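Local coordinates for enoyl-CoA hydratase (Thermus thermophilus, PDB 1WZ8), which probably catalyses the reversible addition of water to the double bond of enoyl-CoA thioesters, as a hexameric member of the crotonase family, at residues Leu59-Gly64 with Ala110-Ala115. Sequence-based numbering, arbitrary orientation.
Sequences LLRGEG and AVEKVA
Glu112 OE1 is gripped by Arg61 NE and by two waters. It sits where two neighbouring parallel strands of the crotonase-fold sheet, 57-62 and 107-111, separate at their C-terminal ends. Upstream the strands still pair directly: Ala110 N donates to Leu60 O at 2.9 Å. Beyond that point water takes over. Water 1 accepts from Gly62 N and donates to Ala110 O (2.7 Å) and to Glu112 OE1. Water 2 donates to Gly62 O (2.6 Å) and to the same carboxylate oxygen.

With CG anti to the backbone N (chi1 -173°) and the chain extended to NE, Arg61 carries its guanidinium to the Glu112 carboxylate. The two groups meet side-on in a two-bond salt bridge. Arg61 NE reaches Glu112 OE1 at 3.0 Å. Arg61 NH2 reaches Glu112 OE2 at 3.1 Å. The two planes are turned 46° apart, so the grip is not flat. Tyr196 of helix 195-207 makes a cation-pi contact with Arg61. A leucine here would remove both nitrogen donors and would probably leave the Glu112 carboxylate without its charge partner and freer to turn. Glu112 OE1 lies in the guanidinium plane of Arg61, yet Arg61 NE meets that oxygen from above the carboxylate plane, 41° out of it.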
loop_
_atom_site.group_PDB
_atom_site.type_symbol
_atom_site.label_atom_id
_atom_site.label_comp_id
_atom_site.label_asym_id
_atom_site.label_seq_id
_atom_site.Cartn_x
_atom_site.Cartn_y
_atom_site.Cartn_z
ATOM N N LEU A 59 -23.630 14.118 16.602
ATOM C CA LEU A 59 -22.895 14.916 17.573
ATOM C C LEU A 59 -22.684 14.069 18.819
ATOM O O LEU A 59 -23.644 13.579 19.408
ATOM C CB LEU A 59 -23.683 16.183 17.927
ATOM C CG LEU A 59 -23.097 17.083 19.021
ATOM C CD1 LEU A 59 -21.683 17.512 18.637
ATOM C CD2 LEU A 59 -23.998 18.303 19.218
ATOM N N LEU A 60 -21.427 13.895 19.211
ATOM C CA LEU A 60 -21.102 13.097 20.386
ATOM C C LEU A 60 -20.741 13.986 21.561
ATOM O O LEU A 60 -19.983 14.946 21.413
ATOM C CB LEU A 60 -19.928 12.166 20.081
ATOM C CG LEU A 60 -20.155 11.124 18.986
ATOM C CD1 LEU A 60 -18.846 10.385 18.705
ATOM C CD2 LEU A 60 -21.251 10.152 19.419
ATOM N N ARG A 61 -21.285 13.665 22.730
ATOM C CA ARG A 61 -21.002 14.440 23.928
ATOM C C ARG A 61 -21.118 13.537 25.144
ATOM O O ARG A 61 -21.956 12.635 25.180
ATOM C CB ARG A 61 -21.991 15.603 24.070
ATOM C CG ARG A 61 -21.659 16.550 25.215
ATOM C CD ARG A 61 -22.767 17.576 25.466
ATOM N NE ARG A 61 -22.302 18.662 26.331
ATOM C CZ ARG A 61 -23.050 19.697 26.706
ATOM N NH1 ARG A 61 -24.309 19.794 26.297
ATOM N NH2 ARG A 61 -22.537 20.640 27.483
ATOM N N GLY A 62 -20.261 13.772 26.131
ATOM C CA GLY A 62 -20.308 12.982 27.347
ATOM C C GLY A 62 -21.196 13.718 28.326
ATOM O O GLY A 62 -21.277 14.945 28.282
ATOM N N GLU A 63 -21.871 12.990 29.203
ATOM C CA GLU A 63 -22.749 13.627 30.174
ATOM C C GLU A 63 -21.922 14.290 31.272
ATOM O O GLU A 63 -20.778 13.910 31.510
ATOM C CB GLU A 63 -23.688 12.592 30.798
ATOM C CG GLU A 63 -24.834 13.204 31.582
ATOM C CD GLU A 63 -24.974 12.606 32.963
ATOM O OE1 GLU A 63 -24.029 12.746 33.767
ATOM O OE2 GLU A 63 -26.029 11.999 33.243
ATOM N N GLY A 64 -22.504 15.290 31.927
ATOM C CA GLY A 64 -21.809 15.968 33.007
ATOM C C GLY A 64 -20.718 16.942 32.604
ATOM O O GLY A 64 -19.866 17.291 33.422
ATOM N N ALA A 110 -17.878 16.816 20.772
ATOM C CA ALA A 110 -17.739 17.982 21.643
ATOM C C ALA A 110 -16.880 17.464 22.788
ATOM O O ALA A 110 -17.394 16.954 23.782
ATOM C CB ALA A 110 -19.104 18.432 22.155
ATOM N N VAL A 111 -15.569 17.593 22.634
ATOM C CA VAL A 111 -14.624 17.084 23.623
ATOM C C VAL A 111 -14.400 18.047 24.783
ATOM O O VAL A 111 -13.560 18.941 24.716
ATOM C CB VAL A 111 -13.285 16.756 22.945
ATOM C CG1 VAL A 111 -12.442 15.874 23.844
ATOM C CG2 VAL A 111 -13.549 16.071 21.604
ATOM N N GLU A 112 -15.154 17.830 25.855
ATOM C CA GLU A 112 -15.083 18.669 27.041
ATOM C C GLU A 112 -14.182 18.117 28.139
ATOM O O GLU A 112 -14.284 16.949 28.508
ATOM C CB GLU A 112 -16.489 18.863 27.620
ATOM C CG GLU A 112 -17.480 19.530 26.685
ATOM C CD GLU A 112 -18.895 19.498 27.233
ATOM O OE1 GLU A 112 -19.474 18.393 27.332
ATOM O OE2 GLU A 112 -19.429 20.576 27.571
ATOM N N LYS A 113 -13.302 18.978 28.643
ATOM C CA LYS A 113 -12.395 18.664 29.746
ATOM C C LYS A 113 -11.395 17.523 29.640
ATOM O O LYS A 113 -10.207 17.727 29.878
ATOM C CB LYS A 113 -13.203 18.455 31.030
ATOM C CG LYS A 113 -14.037 19.652 31.444
ATOM C CD LYS A 113 -14.681 19.422 32.798
ATOM C CE LYS A 113 -15.585 20.587 33.174
ATOM N NZ LYS A 113 -16.660 20.772 32.160
ATOM N N VAL A 114 -11.866 16.319 29.321
ATOM C CA VAL A 114 -10.969 15.177 29.246
ATOM C C VAL A 114 -11.302 14.163 28.151
ATOM O O VAL A 114 -12.464 13.863 27.891
ATOM C CB VAL A 114 -10.945 14.406 30.590
ATOM C CG1 VAL A 114 -9.888 13.317 30.546
ATOM C CG2 VAL A 114 -10.682 15.362 31.752
ATOM N N ALA A 115 -10.251 13.634 27.532
ATOM C CA ALA A 115 -10.359 12.616 26.494
ATOM C C ALA A 115 -9.083 11.796 26.624
ATOM O O ALA A 115 -8.015 12.229 26.203
ATOM C CB ALA A 115 -10.447 13.257 25.107
HETATM O O HOH W 1 -18.388 16.151 26.196
HETATM O O HOH W 2 -21.691 17.502 28.736
#